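Local coordinates for protein aspartate-semialdehyde dehydrogenase (Thermus thermophilus, PDB 2YV3) that probably catalyses the NADPH-dependent reductive dephosphorylation of L-aspartyl-4-phosphate to L-aspartate semialdehyde, a shared step on the way to lysine, methionine and threonine, at residues Ser28-Tyr33 with Glu48-Glu53; Val108-Ile113 with Ile323-Leu328; Thr167-Phe172 with Leu187-Ile192. All coordinates share one frame; numbering follows the deposited sequence.

Contact 1: residues Ser28-Tyr33 with Glu48-Glu53; sequences SELRLY and EEIPVE
Two parallel strands of the nucleotide-binding, Rossmann-type domain meet where Leu32 and Tyr33 run beside Val52 and Glu53, and they show how a sheet can be joined directly at one end and open at the other. At the joined end Glu53 N donates to Leu32 O at 3.0 Å, and Tyr33 CA approaches Glu53 O at 3.2 Å in a CA-H...O contact. The strand directions differ by 42°, and further back a water stands between the strands: it donates to Pro51 O at 3.2 Å and accepts a weak bond from Leu32 N. Side chains meet on both faces. With CG anti to the carbonyl carbon (chi1 -56°), Leu32 brings CG within 3.8 Å of Ile50 CG2, the two chains crossing at about a right angle, while Leu32 CB lies 4.3 Å from Val52 CG2. On the other face Tyr33 CE1 rests 3.5 Å from Glu53 CB; it is the aliphatic root of the glutamate that meets the ring, and the carboxylate plane stands 78° from it. The side chain of Val52 also comes close to those of Thr9 and Ser38, both predicted to bind NADP(+). Strand 31-34 is flanked by 3-6, where Arg31 and Tyr33 make backbone bonds to Val5; on its other side strand 48-54 bonds through the backbone of Ile50 to Leu43 of the antiparallel strand 42-45.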
loop_
_atom_site.group_PDB
_atom_site.type_symbol
_atom_site.label_atom_id
_atom_site.label_comp_id
_atom_site.label_asym_id
_atom_site.label_seq_id
_atom_site.Cartn_x
_atom_site.Cartn_y
_atom_site.Cartn_z
ATOM N N SER A 28 -18.009 27.926 -26.254
ATOM C CA SER A 28 -18.726 28.610 -27.338
ATOM C C SER A 28 -18.876 27.498 -28.342
ATOM O O SER A 28 -19.921 27.317 -28.969
ATOM C CB SER A 28 -17.864 29.753 -27.927
ATOM O OG SER A 28 -18.144 30.047 -29.292
ATOM N N GLU A 29 -17.791 26.747 -28.448
ATOM C CA GLU A 29 -17.682 25.625 -29.341
ATOM C C GLU A 29 -17.550 24.377 -28.495
ATOM O O GLU A 29 -17.476 24.444 -27.274
ATOM C CB GLU A 29 -16.449 25.792 -30.232
ATOM C CG GLU A 29 -16.025 24.533 -30.979
ATOM C CD GLU A 29 -17.113 24.019 -31.916
ATOM O OE1 GLU A 29 -17.522 24.791 -32.812
ATOM O OE2 GLU A 29 -17.556 22.850 -31.768
ATOM N N LEU A 30 -17.491 23.238 -29.165
ATOM C CA LEU A 30 -17.397 21.950 -28.519
ATOM C C LEU A 30 -16.755 21.000 -29.532
ATOM O O LEU A 30 -17.436 20.502 -30.427
ATOM C CB LEU A 30 -18.814 21.478 -28.173
ATOM C CG LEU A 30 -19.809 21.244 -29.334
ATOM C CD1 LEU A 30 -21.102 20.707 -28.770
ATOM C CD2 LEU A 30 -20.075 22.528 -30.123
ATOM N N ARG A 31 -15.452 20.754 -29.400
ATOM C CA ARG A 31 -14.751 19.864 -30.326
ATOM C C ARG A 31 -14.024 18.677 -29.686
ATOM O O ARG A 31 -13.105 18.845 -28.886
ATOM C CB ARG A 31 -13.763 20.671 -31.172
ATOM C CG ARG A 31 -14.426 21.632 -32.140
ATOM C CD ARG A 31 -13.392 22.456 -32.858
ATOM N NE ARG A 31 -13.971 23.214 -33.957
ATOM C CZ ARG A 31 -14.287 22.700 -35.140
ATOM N NH1 ARG A 31 -14.079 21.416 -35.394
ATOM N NH2 ARG A 31 -14.818 23.476 -36.075
ATOM N N LEU A 32 -14.454 17.477 -30.060
ATOM C CA LEU A 32 -13.875 16.243 -29.561
ATOM C C LEU A 32 -12.997 15.611 -30.626
ATOM O O LEU A 32 -13.420 15.427 -31.762
ATOM C CB LEU A 32 -14.983 15.284 -29.179
ATOM C CG LEU A 32 -15.979 15.847 -28.167
ATOM C CD1 LEU A 32 -16.733 14.648 -27.547
ATOM C CD2 LEU A 32 -15.247 16.695 -27.091
ATOM N N TYR A 33 -11.772 15.268 -30.254
ATOM C CA TYR A 33 -10.833 14.678 -31.196
ATOM C C TYR A 33 -10.164 13.390 -30.696
ATOM O O TYR A 33 -9.709 13.304 -29.554
ATOM C CB TYR A 33 -9.753 15.709 -31.543
ATOM C CG TYR A 33 -10.203 16.799 -32.486
ATOM C CD1 TYR A 33 -10.412 16.529 -33.849
ATOM C CD2 TYR A 33 -10.421 18.097 -32.030
ATOM C CE1 TYR A 33 -10.820 17.520 -34.723
ATOM C CE2 TYR A 33 -10.829 19.097 -32.900
ATOM C CZ TYR A 33 -11.026 18.798 -34.247
ATOM O OH TYR A 33 -11.438 19.780 -35.117
ATOM N N GLU A 48 -26.610 16.406 -24.678
ATOM C CA GLU A 48 -26.595 16.458 -26.128
ATOM C C GLU A 48 -25.449 15.584 -26.640
ATOM O O GLU A 48 -24.357 15.541 -26.055
ATOM C CB GLU A 48 -26.414 17.914 -26.569
ATOM C CG GLU A 48 -27.144 18.906 -25.641
ATOM C CD GLU A 48 -26.608 20.333 -25.728
ATOM O OE1 GLU A 48 -25.373 20.524 -25.636
ATOM O OE2 GLU A 48 -27.427 21.264 -25.880
ATOM N N GLU A 49 -25.712 14.872 -27.727
ATOM C CA GLU A 49 -24.722 13.996 -28.349
ATOM C C GLU A 49 -23.756 14.806 -29.246
ATOM O O GLU A 49 -24.169 15.693 -29.975
ATOM C CB GLU A 49 -25.463 12.925 -29.147
ATOM C CG GLU A 49 -26.891 13.362 -29.537
ATOM C CD GLU A 49 -27.964 12.962 -28.514
ATOM O OE1 GLU A 49 -28.299 11.760 -28.421
ATOM O OE2 GLU A 49 -28.479 13.847 -27.801
ATOM N N ILE A 50 -22.467 14.494 -29.165
ATOM C CA ILE A 50 -21.434 15.191 -29.938
ATOM C C ILE A 50 -20.511 14.196 -30.625
ATOM O O ILE A 50 -20.116 13.197 -30.024
ATOM C CB ILE A 50 -20.580 16.107 -29.025
ATOM C CG1 ILE A 50 -21.443 17.252 -28.494
ATOM C CG2 ILE A 50 -19.363 16.624 -29.765
ATOM C CD1 ILE A 50 -22.335 17.889 -29.531
ATOM N N PRO A 51 -20.149 14.468 -31.891
ATOM C CA PRO A 51 -19.271 13.609 -32.689
ATOM C C PRO A 51 -17.814 13.698 -32.258
ATOM O O PRO A 51 -17.434 14.621 -31.547
ATOM C CB PRO A 51 -19.487 14.130 -34.108
ATOM C CG PRO A 51 -19.655 15.602 -33.882
ATOM C CD PRO A 51 -20.569 15.651 -32.669
ATOM N N VAL A 52 -17.017 12.725 -32.700
ATOM C CA VAL A 52 -15.581 12.644 -32.390
ATOM C C VAL A 52 -14.774 12.594 -33.682
ATOM O O VAL A 52 -14.684 11.557 -34.314
ATOM C CB VAL A 52 -15.240 11.363 -31.569
ATOM C CG1 VAL A 52 -13.748 11.332 -31.224
ATOM C CG2 VAL A 52 -16.075 11.320 -30.304
ATOM N N GLU A 53 -14.182 13.710 -34.061
ATOM C CA GLU A 53 -13.402 13.767 -35.281
ATOM C C GLU A 53 -12.036 13.143 -35.100
ATOM O O GLU A 53 -11.445 13.227 -34.028
ATOM C CB GLU A 53 -13.212 15.218 -35.710
ATOM C CG GLU A 53 -14.472 16.034 -35.599
ATOM C CD GLU A 53 -15.675 15.268 -36.100
ATOM O OE1 GLU A 53 -15.708 14.937 -37.313
ATOM O OE2 GLU A 53 -16.576 14.989 -35.274
HETATM O O HOH W 1 -16.806 17.597 -32.543
#

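Contact 2: residues Val108-Ile113 with Ile323-Leu328; sequences VNREKI and IAEEWL
Lys112 N to Asn109 O, at 2.6 Å, is the shortest backbone bond of a turn that presents Arg110 and Ile113 to helix 319-327. The next bond, Ile113 N to Arg110 O at 2.9 Å, winds the chain a step further, and both residues point their CB atoms at the helix. Ile113 meets it with carbon alone. Its CD1 reaches Glu325 CB at 3.4 Å, while CG2, anti to the backbone N (chi1 -71° for CG1), lies 3.9 Å from Glu326 CA, so that the isoleucine straddles two successive helix residues with its two branches. Arg110, its chain extended from CG to NE, brings its charge alongside Glu325 and crosses that side chain at about a right angle. NE and Glu325 OE1 are 4.2 Å from each other, beyond a salt bridge, and the place of OE1 is less sure; how the guanidinium sits against Leu328 is doubtful in the model. On its far side the helix lays Ile323 against Leu64, Leu66 and Val89, and turns the Trp327 ring nearly perpendicular to that of Phe25. The last helix of the chain thus returns to pack on the nucleotide-binding domain. With no hydrogen bond crossing between the two segments, the chemistry suggests a join resting mainly on van der Waals contact, from Ile113 and the length of Arg110, to which the opposite charges would probably add at most a diffuse attraction.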
loop_
_atom_site.group_PDB
_atom_site.type_symbol
_atom_site.label_atom_id
_atom_site.label_comp_id
_atom_site.label_asym_id
_atom_site.label_seq_id
_atom_site.Cartn_x
_atom_site.Cartn_y
_atom_site.Cartn_z
ATOM N N VAL A 108 -0.921 25.525 -6.230
ATOM C CA VAL A 108 0.460 25.938 -6.047
ATOM C C VAL A 108 0.891 27.107 -6.921
ATOM O O VAL A 108 0.680 28.270 -6.573
ATOM C CB VAL A 108 1.432 24.767 -6.315
ATOM C CG1 VAL A 108 2.865 25.218 -6.061
ATOM C CG2 VAL A 108 1.068 23.566 -5.440
ATOM N N ASN A 109 1.478 26.792 -8.069
ATOM C CA ASN A 109 2.006 27.806 -8.968
ATOM C C ASN A 109 1.137 28.383 -10.091
ATOM O O ASN A 109 1.635 28.568 -11.198
ATOM C CB ASN A 109 3.329 27.296 -9.567
ATOM C CG ASN A 109 3.219 25.883 -10.143
ATOM O OD1 ASN A 109 2.312 25.581 -10.920
ATOM N ND2 ASN A 109 4.152 25.019 -9.768
ATOM N N ARG A 110 -0.137 28.686 -9.821
ATOM C CA ARG A 110 -1.038 29.271 -10.831
ATOM C C ARG A 110 -0.300 30.370 -11.573
ATOM O O ARG A 110 -0.539 30.619 -12.760
ATOM C CB ARG A 110 -2.264 29.872 -10.152
ATOM C CG ARG A 110 -3.049 30.906 -10.953
ATOM C CD ARG A 110 -4.036 31.616 -10.010
ATOM N NE ARG A 110 -4.918 32.571 -10.677
ATOM C CZ ARG A 110 -4.500 33.541 -11.485
ATOM N NH1 ARG A 110 -3.201 33.686 -11.730
ATOM N NH2 ARG A 110 -5.377 34.370 -12.045
ATOM N N GLU A 111 0.590 31.030 -10.842
ATOM C CA GLU A 111 1.423 32.098 -11.367
ATOM C C GLU A 111 2.094 31.681 -12.678
ATOM O O GLU A 111 2.277 32.494 -13.581
ATOM C CB GLU A 111 2.494 32.456 -10.328
ATOM C CG GLU A 111 2.754 31.340 -9.282
ATOM C CD GLU A 111 1.823 31.428 -8.080
ATOM O OE1 GLU A 111 2.002 32.366 -7.270
ATOM O OE2 GLU A 111 0.912 30.576 -7.947
ATOM N N LYS A 112 2.456 30.409 -12.788
ATOM C CA LYS A 112 3.111 29.911 -13.997
ATOM C C LYS A 112 2.231 29.861 -15.245
ATOM O O LYS A 112 2.751 29.881 -16.352
ATOM C CB LYS A 112 3.719 28.527 -13.735
ATOM C CG LYS A 112 4.642 28.479 -12.512
ATOM C CD LYS A 112 5.606 29.670 -12.479
ATOM C CE LYS A 112 6.426 29.741 -11.164
ATOM N NZ LYS A 112 5.643 29.858 -9.868
ATOM N N ILE A 113 0.911 29.800 -15.076
ATOM C CA ILE A 113 -0.002 29.749 -16.220
ATOM C C ILE A 113 0.288 30.852 -17.241
ATOM O O ILE A 113 0.184 30.656 -18.454
ATOM C CB ILE A 113 -1.492 29.911 -15.781
ATOM C CG1 ILE A 113 -1.982 28.656 -15.046
ATOM C CG2 ILE A 113 -2.364 30.200 -16.985
ATOM C CD1 ILE A 113 -3.471 28.660 -14.739
ATOM N N ILE A 323 -7.382 26.094 -16.933
ATOM C CA ILE A 323 -7.968 26.993 -17.908
ATOM C C ILE A 323 -8.880 28.008 -17.207
ATOM O O ILE A 323 -8.833 29.205 -17.503
ATOM C CB ILE A 323 -8.781 26.211 -18.938
ATOM C CG1 ILE A 323 -7.870 25.262 -19.701
ATOM C CG2 ILE A 323 -9.423 27.168 -19.921
ATOM C CD1 ILE A 323 -7.211 24.209 -18.855
ATOM N N ALA A 324 -9.715 27.520 -16.292
ATOM C CA ALA A 324 -10.609 28.389 -15.543
ATOM C C ALA A 324 -9.776 29.532 -14.976
ATOM O O ALA A 324 -10.270 30.644 -14.829
ATOM C CB ALA A 324 -11.272 27.621 -14.412
ATOM N N GLU A 325 -8.514 29.250 -14.668
ATOM C CA GLU A 325 -7.611 30.257 -14.130
ATOM C C GLU A 325 -7.028 31.061 -15.279
ATOM O O GLU A 325 -6.877 32.279 -15.173
ATOM C CB GLU A 325 -6.453 29.629 -13.341
ATOM C CG GLU A 325 -6.823 28.649 -12.226
ATOM C CD GLU A 325 -8.098 29.013 -11.492
ATOM O OE1 GLU A 325 -8.336 30.215 -11.253
ATOM O OE2 GLU A 325 -8.866 28.089 -11.141
ATOM N N GLU A 326 -6.669 30.378 -16.366
ATOM C CA GLU A 326 -6.122 31.072 -17.520
ATOM C C GLU A 326 -7.003 32.305 -17.637
ATOM O O GLU A 326 -6.509 33.428 -17.681
ATOM C CB GLU A 326 -6.208 30.194 -18.779
ATOM C CG GLU A 326 -6.895 30.841 -19.978
ATOM C CD GLU A 326 -6.103 30.711 -21.268
ATOM O OE1 GLU A 326 -4.904 31.069 -21.270
ATOM O OE2 GLU A 326 -6.681 30.267 -22.282
ATOM N N TRP A 327 -8.313 32.084 -17.643
ATOM C CA TRP A 327 -9.286 33.169 -17.696
ATOM C C TRP A 327 -8.862 34.305 -16.762
ATOM O O TRP A 327 -8.857 35.462 -17.151
ATOM C CB TRP A 327 -10.655 32.663 -17.254
ATOM C CG TRP A 327 -11.411 31.907 -18.295
ATOM C CD1 TRP A 327 -11.128 30.663 -18.796
ATOM C CD2 TRP A 327 -12.608 32.340 -18.947
ATOM N NE1 TRP A 327 -12.084 30.298 -19.715
ATOM C CE2 TRP A 327 -13.003 31.310 -19.828
ATOM C CE3 TRP A 327 -13.385 33.507 -18.869
ATOM C CZ2 TRP A 327 -14.149 31.408 -20.631
ATOM C CZ3 TRP A 327 -14.524 33.607 -19.668
ATOM C CH2 TRP A 327 -14.896 32.561 -20.539
ATOM N N LEU A 328 -8.525 33.971 -15.524
ATOM C CA LEU A 328 -8.084 34.974 -14.559
ATOM C C LEU A 328 -6.734 35.601 -14.984
ATOM O O LEU A 328 -6.475 35.637 -16.202
ATOM C CB LEU A 328 -7.966 34.335 -13.169
ATOM C CG LEU A 328 -9.271 34.021 -12.425
ATOM C CD1 LEU A 328 -9.050 32.893 -11.436
ATOM C CD2 LEU A 328 -9.771 35.267 -11.710
#

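Contact 3: residues Thr167-Phe172 with Leu187-Ile192; sequences TETHRF and LPFNVI
A loop without regular structure passes helix 159-173 most closely at Pro188, whose CA is 5.0 Å from Thr169 CA, and the next residue, Phe189, takes a left-handed backbone conformation (phi 55°). The proline ring then lies against the helix: its CG is 3.3 Å from Glu168 CB, and its CB is 3.7 Å from Thr169 OG1. That hydroxyl bonds back to Leu165 O in the preceding turn, while the carboxylate of Glu168 leads away to Lys179 N. Both segments belong to the dimerisation domain, and the helix and loop face the second subunit together, with Thr169 packing on Thr169 of that subunit. Because chi1 of Thr169 (-50°) sets its methyl anti to the backbone N, CG2 meets Phe189 CE2 at 3.7 Å, the two side chains crossing at about a right angle. One turn on, Phe172 CD2 approaches Phe189 CD2; the ring centroids are 4.9 Å apart and the planes are inclined at 41°, an oblique pairing. A serine in place of Phe172 would probably leave Phe189 without its aromatic neighbour and open a gap between loop and helix. Phe189 also packs on Leu173 and on Pro233 of the second subunit.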
loop_
_atom_site.group_PDB
_atom_site.type_symbol
_atom_site.label_atom_id
_atom_site.label_comp_id
_atom_site.label_asym_id
_atom_site.label_seq_id
_atom_site.Cartn_x
_atom_site.Cartn_y
_atom_site.Cartn_z
ATOM N N THR A 167 -13.824 -7.814 -14.585
ATOM C CA THR A 167 -13.952 -9.115 -15.190
ATOM C C THR A 167 -12.993 -10.119 -14.576
ATOM O O THR A 167 -13.382 -11.227 -14.267
ATOM C CB THR A 167 -13.719 -9.022 -16.718
ATOM O OG1 THR A 167 -13.563 -10.331 -17.272
ATOM C CG2 THR A 167 -12.483 -8.216 -17.017
ATOM N N GLU A 168 -11.743 -9.740 -14.377
ATOM C CA GLU A 168 -10.779 -10.668 -13.800
ATOM C C GLU A 168 -11.089 -11.098 -12.374
ATOM O O GLU A 168 -11.075 -12.292 -12.063
ATOM C CB GLU A 168 -9.368 -10.081 -13.867
ATOM C CG GLU A 168 -8.824 -9.968 -15.293
ATOM C CD GLU A 168 -9.038 -11.247 -16.113
ATOM O OE1 GLU A 168 -10.071 -11.333 -16.822
ATOM O OE2 GLU A 168 -8.184 -12.169 -16.036
ATOM N N THR A 169 -11.358 -10.134 -11.498
ATOM C CA THR A 169 -11.666 -10.464 -10.116
ATOM C C THR A 169 -12.897 -11.364 -10.148
ATOM O O THR A 169 -13.130 -12.159 -9.240
ATOM C CB THR A 169 -11.968 -9.195 -9.272
ATOM O OG1 THR A 169 -10.932 -8.223 -9.463
ATOM C CG2 THR A 169 -12.027 -9.544 -7.790
ATOM N N HIS A 170 -13.665 -11.246 -11.226
ATOM C CA HIS A 170 -14.881 -12.030 -11.388
ATOM C C HIS A 170 -14.600 -13.497 -11.683
ATOM O O HIS A 170 -15.172 -14.403 -11.063
ATOM C CB HIS A 170 -15.752 -11.444 -12.503
ATOM C CG HIS A 170 -17.206 -11.766 -12.350
ATOM N ND1 HIS A 170 -18.207 -10.869 -12.663
ATOM C CD2 HIS A 170 -17.827 -12.879 -11.888
ATOM C CE1 HIS A 170 -19.382 -11.415 -12.399
ATOM N NE2 HIS A 170 -19.177 -12.635 -11.926
ATOM N N ARG A 171 -13.728 -13.734 -12.647
ATOM C CA ARG A 171 -13.376 -15.095 -12.992
ATOM C C ARG A 171 -12.614 -15.712 -11.814
ATOM O O ARG A 171 -12.775 -16.892 -11.519
ATOM C CB ARG A 171 -12.562 -15.093 -14.282
ATOM C CG ARG A 171 -13.394 -14.772 -15.538
ATOM C CD ARG A 171 -12.461 -14.534 -16.709
ATOM N NE ARG A 171 -11.384 -15.524 -16.713
ATOM C CZ ARG A 171 -10.167 -15.314 -17.208
ATOM N NH1 ARG A 171 -9.864 -14.140 -17.746
ATOM N NH2 ARG A 171 -9.248 -16.277 -17.158
ATOM N N PHE A 172 -11.819 -14.895 -11.123
ATOM C CA PHE A 172 -11.076 -15.348 -9.939
ATOM C C PHE A 172 -12.083 -16.040 -8.994
ATOM O O PHE A 172 -11.955 -17.222 -8.696
ATOM C CB PHE A 172 -10.426 -14.150 -9.213
ATOM C CG PHE A 172 -9.582 -14.546 -8.027
ATOM C CD1 PHE A 172 -8.310 -15.074 -8.203
ATOM C CD2 PHE A 172 -10.103 -14.492 -6.736
ATOM C CE1 PHE A 172 -7.571 -15.556 -7.114
ATOM C CE2 PHE A 172 -9.370 -14.973 -5.637
ATOM C CZ PHE A 172 -8.107 -15.508 -5.827
ATOM N N LEU A 187 -3.723 -8.676 -11.533
ATOM C CA LEU A 187 -3.935 -7.832 -10.357
ATOM C C LEU A 187 -5.051 -8.212 -9.387
ATOM O O LEU A 187 -5.111 -7.677 -8.282
ATOM C CB LEU A 187 -4.118 -6.368 -10.779
ATOM C CG LEU A 187 -4.257 -5.351 -9.626
ATOM C CD1 LEU A 187 -2.948 -5.221 -8.855
ATOM C CD2 LEU A 187 -4.659 -4.012 -10.193
ATOM N N PRO A 188 -5.955 -9.128 -9.770
ATOM C CA PRO A 188 -6.998 -9.447 -8.782
ATOM C C PRO A 188 -6.407 -10.055 -7.511
ATOM O O PRO A 188 -5.652 -11.012 -7.575
ATOM C CB PRO A 188 -7.906 -10.410 -9.541
ATOM C CG PRO A 188 -7.813 -9.905 -10.935
ATOM C CD PRO A 188 -6.323 -9.645 -11.097
ATOM N N PHE A 189 -6.744 -9.470 -6.364
ATOM C CA PHE A 189 -6.249 -9.925 -5.064
ATOM C C PHE A 189 -4.736 -9.973 -4.998
ATOM O O PHE A 189 -4.139 -10.975 -4.621
ATOM C CB PHE A 189 -6.851 -11.288 -4.749
ATOM C CG PHE A 189 -8.298 -11.219 -4.408
ATOM C CD1 PHE A 189 -8.706 -10.653 -3.206
ATOM C CD2 PHE A 189 -9.259 -11.659 -5.301
ATOM C CE1 PHE A 189 -10.054 -10.526 -2.903
ATOM C CE2 PHE A 189 -10.612 -11.535 -5.005
ATOM C CZ PHE A 189 -11.009 -10.967 -3.803
ATOM N N ASN A 190 -4.102 -8.871 -5.340
ATOM C CA ASN A 190 -2.658 -8.869 -5.340
ATOM C C ASN A 190 -2.109 -7.462 -5.507
ATOM O O ASN A 190 -2.852 -6.530 -5.808
ATOM C CB ASN A 190 -2.191 -9.753 -6.489
ATOM C CG ASN A 190 -0.696 -9.797 -6.617
ATOM O OD1 ASN A 190 0.010 -10.020 -5.642
ATOM N ND2 ASN A 190 -0.200 -9.597 -7.836
ATOM N N VAL A 191 -0.814 -7.284 -5.303
ATOM C CA VAL A 191 -0.267 -5.961 -5.513
ATOM C C VAL A 191 0.997 -6.122 -6.336
ATOM O O VAL A 191 1.718 -7.108 -6.180
ATOM C CB VAL A 191 -0.017 -5.211 -4.157
ATOM C CG1 VAL A 191 -1.338 -5.038 -3.437
ATOM C CG2 VAL A 191 0.998 -5.957 -3.277
ATOM N N ILE A 192 1.244 -5.165 -7.226
ATOM C CA ILE A 192 2.398 -5.206 -8.132
ATOM C C ILE A 192 3.320 -4.056 -7.787
ATOM O O ILE A 192 3.009 -2.918 -8.098
ATOM C CB ILE A 192 1.939 -5.022 -9.617
ATOM C CG1 ILE A 192 0.764 -5.941 -9.921
ATOM C CG2 ILE A 192 3.048 -5.394 -10.577
ATOM C CD1 ILE A 192 -0.136 -5.406 -10.949
#

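The three contacts illustrate how one chain is held at several scales: two lie within a single domain each, and one brings back the C-terminal helix. Contacts 1 and 2 both involve the nucleotide-binding domain, with centres 25 Å apart and nearest atoms about 8 Å apart; the first joins strands close in sequence, the second segments more than 200 residues apart. Contact 3 is nested in the loop that contact 2 closes, yet their centres lie 40 Å apart on opposite sides of the chain's centre. Contact 1 borders the predicted NADP(+) site, contact 3 has Pro188 about 9 Å (side chain to side chain) from Arg231, predicted to bind substrate, and contact 2 is remote from both.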